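Local coordinates for putative sulfatase yidJ (Bacteroides fragilis, PDB 2QZU), which probably hydrolyses sulfate esters as a metal-dependent arylsulfatase-like enzyme of the sulfatase family, at residues Met127-Ile130 with Gly131-Leu135; Lys207-Glu210 with Tyr211-Gln215; Asp287-Val290 with Gly291-Ile294. All blocks are in the same frame, centred on the assembly; numbering follows the deposited sequence.

Overall arrangement
All three contacts are local, each formed within one continuous run of chain, and they follow in series without nesting or crossing. Contact 1 comes first, where strand 126-130 of the mixed sheet ends and turns into a loop. Contact 2 lies at the C-terminal end of helix 200-213, its centre about 15 Å from that of contact 1; the two touch where the Tyr211 hydroxyl lies on the backbone of Met127 and Gly128 and Ile130 packs on Lys207 and Ala208. Contact 3 lies within the long helix 267-299 and meets contact 2 through Ile293 and Ile212. Helix 200-213 thus joins strand to helix, while contacts 1 and 3 stay about 8 Å apart at their nearest atoms.

Contact 1 of 3, residues Met127-Ile130 with Gly131-Leu135; sequences MGYI and GKWHL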
loop_
_atom_site.group_PDB
_atom_site.type_symbol
_atom_site.label_atom_id
_atom_site.label_comp_id
_atom_site.label_asym_id
_atom_site.label_seq_id
_atom_site.Cartn_x
_atom_site.Cartn_y
_atom_site.Cartn_z
HETATM N N MSE A 127 -13.211 -7.304 33.614
HETATM C CA MSE A 127 -12.144 -7.252 32.604
HETATM C C MSE A 127 -12.569 -6.942 31.165
HETATM O O MSE A 127 -13.571 -7.461 30.679
HETATM C CB MSE A 127 -11.393 -8.587 32.594
HETATM C CG MSE A 127 -10.950 -9.085 33.959
HETATM SE SE MSE A 127 -9.599 -7.981 34.766
HETATM C CE MSE A 127 -8.152 -8.283 33.511
ATOM N N GLY A 128 -11.771 -6.126 30.481
ATOM C CA GLY A 128 -12.067 -5.782 29.098
ATOM C C GLY A 128 -10.818 -5.580 28.247
ATOM O O GLY A 128 -9.810 -5.065 28.725
ATOM N N TYR A 129 -10.883 -5.994 26.986
ATOM C CA TYR A 129 -9.760 -5.842 26.067
ATOM C C TYR A 129 -10.295 -5.367 24.719
ATOM O O TYR A 129 -11.167 -6.000 24.131
ATOM C CB TYR A 129 -9.023 -7.175 25.882
ATOM C CG TYR A 129 -7.667 -7.034 25.204
ATOM C CD1 TYR A 129 -6.485 -7.103 25.946
ATOM C CD2 TYR A 129 -7.567 -6.797 23.834
ATOM C CE1 TYR A 129 -5.239 -6.939 25.343
ATOM C CE2 TYR A 129 -6.317 -6.628 23.216
ATOM C CZ TYR A 129 -5.162 -6.700 23.981
ATOM O OH TYR A 129 -3.927 -6.522 23.400
ATOM N N ILE A 130 -9.772 -4.245 24.237
ATOM C CA ILE A 130 -10.204 -3.692 22.959
ATOM C C ILE A 130 -8.979 -3.450 22.082
ATOM O O ILE A 130 -8.029 -2.800 22.513
ATOM C CB ILE A 130 -10.933 -2.336 23.163
ATOM C CG1 ILE A 130 -12.133 -2.514 24.096
ATOM C CG2 ILE A 130 -11.378 -1.772 21.821
ATOM C CD1 ILE A 130 -12.757 -1.201 24.531
ATOM N N GLY A 131 -8.987 -3.981 20.863
ATOM C CA GLY A 131 -7.858 -3.746 19.979
ATOM C C GLY A 131 -7.062 -4.953 19.540
ATOM O O GLY A 131 -7.564 -6.077 19.517
ATOM N N LYS A 132 -5.802 -4.703 19.197
ATOM C CA LYS A 132 -4.877 -5.724 18.717
ATOM C C LYS A 132 -4.350 -6.624 19.831
ATOM O O LYS A 132 -3.847 -6.143 20.845
ATOM C CB LYS A 132 -3.710 -5.035 18.003
ATOM C CG LYS A 132 -2.644 -5.966 17.469
ATOM C CD LYS A 132 -1.540 -5.168 16.795
ATOM C CE LYS A 132 -0.394 -6.072 16.377
ATOM N NZ LYS A 132 0.731 -5.291 15.794
ATOM N N TRP A 133 -4.465 -7.934 19.621
ATOM C CA TRP A 133 -4.020 -8.948 20.585
ATOM C C TRP A 133 -2.702 -9.567 20.104
ATOM O O TRP A 133 -1.706 -9.602 20.832
ATOM C CB TRP A 133 -5.112 -10.024 20.695
ATOM C CG TRP A 133 -4.817 -11.193 21.591
ATOM C CD1 TRP A 133 -4.795 -12.513 21.230
ATOM C CD2 TRP A 133 -4.583 -11.159 23.005
ATOM N NE1 TRP A 133 -4.569 -13.302 22.335
ATOM C CE2 TRP A 133 -4.436 -12.497 23.438
ATOM C CE3 TRP A 133 -4.489 -10.128 23.950
ATOM C CZ2 TRP A 133 -4.198 -12.833 24.778
ATOM C CZ3 TRP A 133 -4.251 -10.461 25.289
ATOM C CH2 TRP A 133 -4.109 -11.806 25.685
ATOM N N HIS A 134 -2.721 -10.052 18.864
ATOM C CA HIS A 134 -1.575 -10.666 18.193
ATOM C C HIS A 134 -0.800 -11.693 19.025
ATOM O O HIS A 134 0.428 -11.657 19.068
ATOM C CB HIS A 134 -0.602 -9.584 17.703
ATOM C CG HIS A 134 0.262 -10.026 16.561
ATOM N ND1 HIS A 134 1.353 -9.299 16.126
ATOM C CD2 HIS A 134 0.193 -11.111 15.755
ATOM C CE1 HIS A 134 1.913 -9.919 15.104
ATOM N NE2 HIS A 134 1.228 -11.023 14.856
ATOM N N LEU A 135 -1.515 -12.603 19.681
ATOM C CA LEU A 135 -0.855 -13.626 20.483
ATOM C C LEU A 135 -1.364 -15.040 20.184
ATOM O O LEU A 135 -1.097 -15.976 20.939
ATOM C CB LEU A 135 -1.008 -13.306 21.976
ATOM C CG LEU A 135 -0.053 -12.218 22.487
ATOM C CD1 LEU A 135 -0.487 -11.762 23.874
ATOM C CD2 LEU A 135 1.379 -12.763 22.511
HETATM O O HOH W 1 -1.358 -7.746 23.124
#
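Tyr129 and Trp133 form a T-shaped aromatic pair round the corner where strand 126-130 of the central mixed sheet gives way to a loop. The edge of the indole points at the phenol face: Trp133 CE3 stands 3.5 Å from Tyr129 CZ, the ring planes meet at 89°, and the centroid of the six-membered indole ring is 5.1 Å from that of the tyrosine ring. With CG anti to the backbone N (chi1 -167°), the tyrosine reaches past the bend to the carbonyl of Lys132. There Tyr129 OH donates to Lys132 O over 2.6 Å, tilted 27° from the carbonyl plane; the same oxygen is also hydrogen-bonded to Ser227 OG. A water donates to Tyr129 OH at 2.9 Å and to Trp133 O at 3.0 Å. Gly131 makes the corner, in a backbone conformation that only glycine adopts comfortably. Beyond the pair, Trp169 packs against both rings, and Phe166 adds a further edge-to-face contact to Tyr129. Lys132 extends the other way to a salt bridge with Asp36, and the loop continues to His134, which bonds to Ser76, the predicted formylglycine position, here unmodified serine. The buried tyrosine hydroxyl is thus satisfied both as donor to Lys132 O and as acceptor from the water, while that bond at one end and Trp133 over one face limit the rotation of the ring.

Contact 2 of 3, residues Lys207-Glu210 with Tyr211-Gln215; sequences KAIE and YINGQ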
loop_
_atom_site.group_PDB
_atom_site.type_symbol
_atom_site.label_atom_id
_atom_site.label_comp_id
_atom_site.label_asym_id
_atom_site.label_seq_id
_atom_site.Cartn_x
_atom_site.Cartn_y
_atom_site.Cartn_z
ATOM N N LYS A 207 -15.524 2.643 21.991
ATOM C CA LYS A 207 -15.926 1.445 22.722
ATOM C C LYS A 207 -15.353 1.470 24.140
ATOM O O LYS A 207 -15.968 0.955 25.074
ATOM C CB LYS A 207 -15.458 0.180 21.993
ATOM C CG LYS A 207 -16.014 0.023 20.579
ATOM C CD LYS A 207 -17.543 0.064 20.534
ATOM C CE LYS A 207 -18.172 -1.137 21.227
ATOM N NZ LYS A 207 -19.661 -1.132 21.110
ATOM N N ALA A 208 -14.172 2.066 24.300
ATOM C CA ALA A 208 -13.553 2.162 25.621
ATOM C C ALA A 208 -14.389 3.095 26.494
ATOM O O ALA A 208 -14.544 2.866 27.690
ATOM C CB ALA A 208 -12.127 2.693 25.503
ATOM N N ILE A 209 -14.927 4.147 25.881
ATOM C CA ILE A 209 -15.759 5.110 26.597
ATOM C C ILE A 209 -17.042 4.430 27.074
ATOM O O ILE A 209 -17.465 4.618 28.214
ATOM C CB ILE A 209 -16.075 6.329 25.694
ATOM C CG1 ILE A 209 -14.792 7.144 25.493
ATOM C CG2 ILE A 209 -17.173 7.187 26.311
ATOM C CD1 ILE A 209 -14.928 8.301 24.525
ATOM N N GLU A 210 -17.658 3.628 26.213
ATOM C CA GLU A 210 -18.869 2.927 26.620
ATOM C C GLU A 210 -18.557 2.003 27.794
ATOM O O GLU A 210 -19.326 1.931 28.756
ATOM C CB GLU A 210 -19.443 2.121 25.455
ATOM C CG GLU A 210 -19.785 2.984 24.255
ATOM C CD GLU A 210 -20.488 2.215 23.159
ATOM O OE1 GLU A 210 -20.112 1.052 22.911
ATOM O OE2 GLU A 210 -21.410 2.782 22.538
ATOM N N TYR A 211 -17.428 1.305 27.722
ATOM C CA TYR A 211 -17.040 0.399 28.800
ATOM C C TYR A 211 -16.859 1.180 30.100
ATOM O O TYR A 211 -17.370 0.793 31.152
ATOM C CB TYR A 211 -15.728 -0.313 28.462
ATOM C CG TYR A 211 -15.366 -1.388 29.463
ATOM C CD1 TYR A 211 -15.987 -2.633 29.429
ATOM C CD2 TYR A 211 -14.412 -1.154 30.452
ATOM C CE1 TYR A 211 -15.668 -3.623 30.354
ATOM C CE2 TYR A 211 -14.085 -2.138 31.385
ATOM C CZ TYR A 211 -14.718 -3.368 31.327
ATOM O OH TYR A 211 -14.400 -4.352 32.236
ATOM N N ILE A 212 -16.125 2.283 30.016
ATOM C CA ILE A 212 -15.867 3.130 31.173
ATOM C C ILE A 212 -17.155 3.705 31.770
ATOM O O ILE A 212 -17.314 3.740 32.993
ATOM C CB ILE A 212 -14.893 4.271 30.796
ATOM C CG1 ILE A 212 -13.505 3.673 30.527
ATOM C CG2 ILE A 212 -14.835 5.303 31.908
ATOM C CD1 ILE A 212 -12.497 4.642 29.931
ATOM N N ASN A 213 -18.073 4.147 30.914
ATOM C CA ASN A 213 -19.344 4.691 31.388
ATOM C C ASN A 213 -20.062 3.631 32.224
ATOM O O ASN A 213 -20.687 3.944 33.237
ATOM C CB ASN A 213 -20.235 5.086 30.207
ATOM C CG ASN A 213 -19.756 6.339 29.492
ATOM O OD1 ASN A 213 -20.248 6.675 28.412
ATOM N ND2 ASN A 213 -18.801 7.040 30.088
ATOM N N GLY A 214 -19.958 2.378 31.790
ATOM C CA GLY A 214 -20.605 1.287 32.494
ATOM C C GLY A 214 -19.991 0.921 33.834
ATOM O O GLY A 214 -20.545 0.097 34.559
ATOM N N GLN A 215 -18.854 1.527 34.169
ATOM C CA GLN A 215 -18.177 1.241 35.431
ATOM C C GLN A 215 -18.413 2.353 36.452
ATOM O O GLN A 215 -17.891 2.307 37.566
ATOM C CB GLN A 215 -16.662 1.101 35.211
ATOM C CG GLN A 215 -16.244 0.157 34.090
ATOM C CD GLN A 215 -16.822 -1.232 34.243
ATOM O OE1 GLN A 215 -16.680 -1.866 35.287
ATOM N NE2 GLN A 215 -17.479 -1.717 33.193
#
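Side by side on one flank of helix 200-213, Ile209 and Asn213 point the same way, one turn apart. The backbone bond of that turn links the same two residues: Asn213 N donates to Ile209 O over 2.8 Å. Ile212 leans back over the preceding turn, its CG1 lying 3.1 Å from Ala208 O, the oxygen that accepts the Ile212 N-H. Its CG1 stands anti to the carbonyl carbon (chi1 -69°), which keeps this branch beside the backbone N and so close to the earlier carbonyl. Tyr211 behaves differently. Its ring swings off the helix, and Gln215 folds back so that NE2 sits 3.7 Å above the ring plane, over its centre. The same amide nitrogen donates to Tyr211 O at 3.2 Å, with the acceptor only 3° out of the amide plane; one side chain thereby covers an aromatic face and satisfies a carbonyl near the helix end. On the exposed flank, Lys207 NZ forms a 2.9 Å salt bridge with Glu210 OE1, meeting the oxygen nearly along its C-O bond. The last i to i+4 backbone bond of the segment, from Gly214 N to Glu210 O, is 3.1 Å long. In the fold, Tyr211 packs on His168 and on strands 126-130 and 222-228, and Ala208 touches Ile130 and Val226. Ile209 and Ile212 turn to helix 267-299, so this helix is packed between that neighbour and the sheet.

Contact 3 of 3, residues Asp287-Val290 with Gly291-Ile294; sequences DENV and GRII
A bend at the third torsion of Arg292 (chi3 58°) turns its guanidinium back alongside Asn289, whose CG lies anti to its own carbonyl carbon. The two side chains therefore run next to each other and point the same way, although their amide and guanidinium planes are 62° apart. Arg292 NH1 donates to Asn289 OD1 over 3.0 Å with an N-H...O angle of 160°. The oxygen lies close to the guanidinium plane, at the edge of the group, and the donor comes up nearly end-on to the amide C=O. Arg292 CD passes 3.3 Å from the same OD1, so the aliphatic part of the arginine also packs on the asparagine. The guanidinium has further anchors on helix 200-213: NH2 bonds to Ser206 OG and NH1 also to Glu202 O, which should hold its rotation firmly. A different flank of the helix is apolar. Val290 CG1 and Ile294 CG1 meet at 4.2 Å, one turn apart, while Ile294 CG1 lies 3.3 Å from Val290 O. That carbonyl also accepts the Ile294 N-H at 3.0 Å. Gly291 N donates to Asp287 O at 2.9 Å. Val290 and Ile294 face Leu56 and Leu59 of helix 54-61, and the Asp287 carboxylate receives the backbone N-H groups of His55 and Leu56 there. Ile293 packs on Val226 and Met228 of strand 222-228 and on Ile212. Such a long helix, with i to i+4 backbone bonds throughout this stretch, Ile293 against the mixed sheet and Val290 and Ile294 against helix 54-61, fits the alpha/beta architecture of the alkaline phosphatase clan, to which the sulfatases belong.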
loop_
_atom_site.group_PDB
_atom_site.type_symbol
_atom_site.label_atom_id
_atom_site.label_comp_id
_atom_site.label_asym_id
_atom_site.label_seq_id
_atom_site.Cartn_x
_atom_site.Cartn_y
_atom_site.Cartn_z
ATOM N N ASP A 287 -3.201 10.394 19.894
ATOM C CA ASP A 287 -3.219 11.292 21.045
ATOM C C ASP A 287 -4.622 11.825 21.332
ATOM O O ASP A 287 -5.079 11.818 22.475
ATOM C CB ASP A 287 -2.267 12.466 20.797
ATOM C CG ASP A 287 -2.187 13.418 21.978
ATOM O OD1 ASP A 287 -1.501 13.086 22.969
ATOM O OD2 ASP A 287 -2.815 14.497 21.913
ATOM N N GLU A 288 -5.308 12.279 20.289
ATOM C CA GLU A 288 -6.650 12.821 20.456
ATOM C C GLU A 288 -7.615 11.782 21.013
ATOM O O GLU A 288 -8.460 12.092 21.854
ATOM C CB GLU A 288 -7.173 13.369 19.124
ATOM C CG GLU A 288 -8.591 13.914 19.204
ATOM C CD GLU A 288 -8.953 14.784 18.016
ATOM O OE1 GLU A 288 -8.392 15.892 17.898
ATOM O OE2 GLU A 288 -9.794 14.359 17.199
ATOM N N ASN A 289 -7.489 10.542 20.555
ATOM C CA ASN A 289 -8.375 9.500 21.043
ATOM C C ASN A 289 -8.022 9.066 22.462
ATOM O O ASN A 289 -8.893 8.638 23.217
ATOM C CB ASN A 289 -8.393 8.337 20.051
ATOM C CG ASN A 289 -9.218 8.666 18.824
ATOM O OD1 ASN A 289 -10.436 8.829 18.919
ATOM N ND2 ASN A 289 -8.562 8.803 17.674
ATOM N N VAL A 290 -6.751 9.191 22.835
ATOM C CA VAL A 290 -6.347 8.871 24.198
ATOM C C VAL A 290 -7.011 9.943 25.067
ATOM O O VAL A 290 -7.496 9.664 26.164
ATOM C CB VAL A 290 -4.814 8.944 24.380
ATOM C CG1 VAL A 290 -4.461 8.925 25.865
ATOM C CG2 VAL A 290 -4.151 7.761 23.675
ATOM N N GLY A 291 -7.043 11.168 24.551
ATOM C CA GLY A 291 -7.663 12.269 25.270
ATOM C C GLY A 291 -9.135 12.004 25.539
ATOM O O GLY A 291 -9.658 12.362 26.598
ATOM N N ARG A 292 -9.810 11.376 24.581
ATOM C CA ARG A 292 -11.226 11.053 24.732
ATOM C C ARG A 292 -11.430 10.058 25.876
ATOM O O ARG A 292 -12.373 10.175 26.661
ATOM C CB ARG A 292 -11.771 10.455 23.435
ATOM C CG ARG A 292 -11.772 11.403 22.246
ATOM C CD ARG A 292 -12.250 10.662 21.005
ATOM N NE ARG A 292 -13.587 10.106 21.189
ATOM C CZ ARG A 292 -14.085 9.098 20.476
ATOM N NH1 ARG A 292 -13.352 8.524 19.530
ATOM N NH2 ARG A 292 -15.321 8.671 20.700
ATOM N N ILE A 293 -10.543 9.070 25.965
ATOM C CA ILE A 293 -10.636 8.061 27.023
ATOM C C ILE A 293 -10.398 8.685 28.395
ATOM O O ILE A 293 -11.129 8.407 29.352
ATOM C CB ILE A 293 -9.617 6.921 26.787
ATOM C CG1 ILE A 293 -9.932 6.216 25.462
ATOM C CG2 ILE A 293 -9.662 5.920 27.947
ATOM C CD1 ILE A 293 -8.870 5.203 25.031
ATOM N N ILE A 294 -9.381 9.535 28.494
ATOM C CA ILE A 294 -9.072 10.194 29.755
ATOM C C ILE A 294 -10.262 11.039 30.194
ATOM O O ILE A 294 -10.634 11.040 31.368
ATOM C CB ILE A 294 -7.834 11.108 29.623
ATOM C CG1 ILE A 294 -6.606 10.276 29.254
ATOM C CG2 ILE A 294 -7.599 11.861 30.927
ATOM C CD1 ILE A 294 -6.328 9.125 30.195
#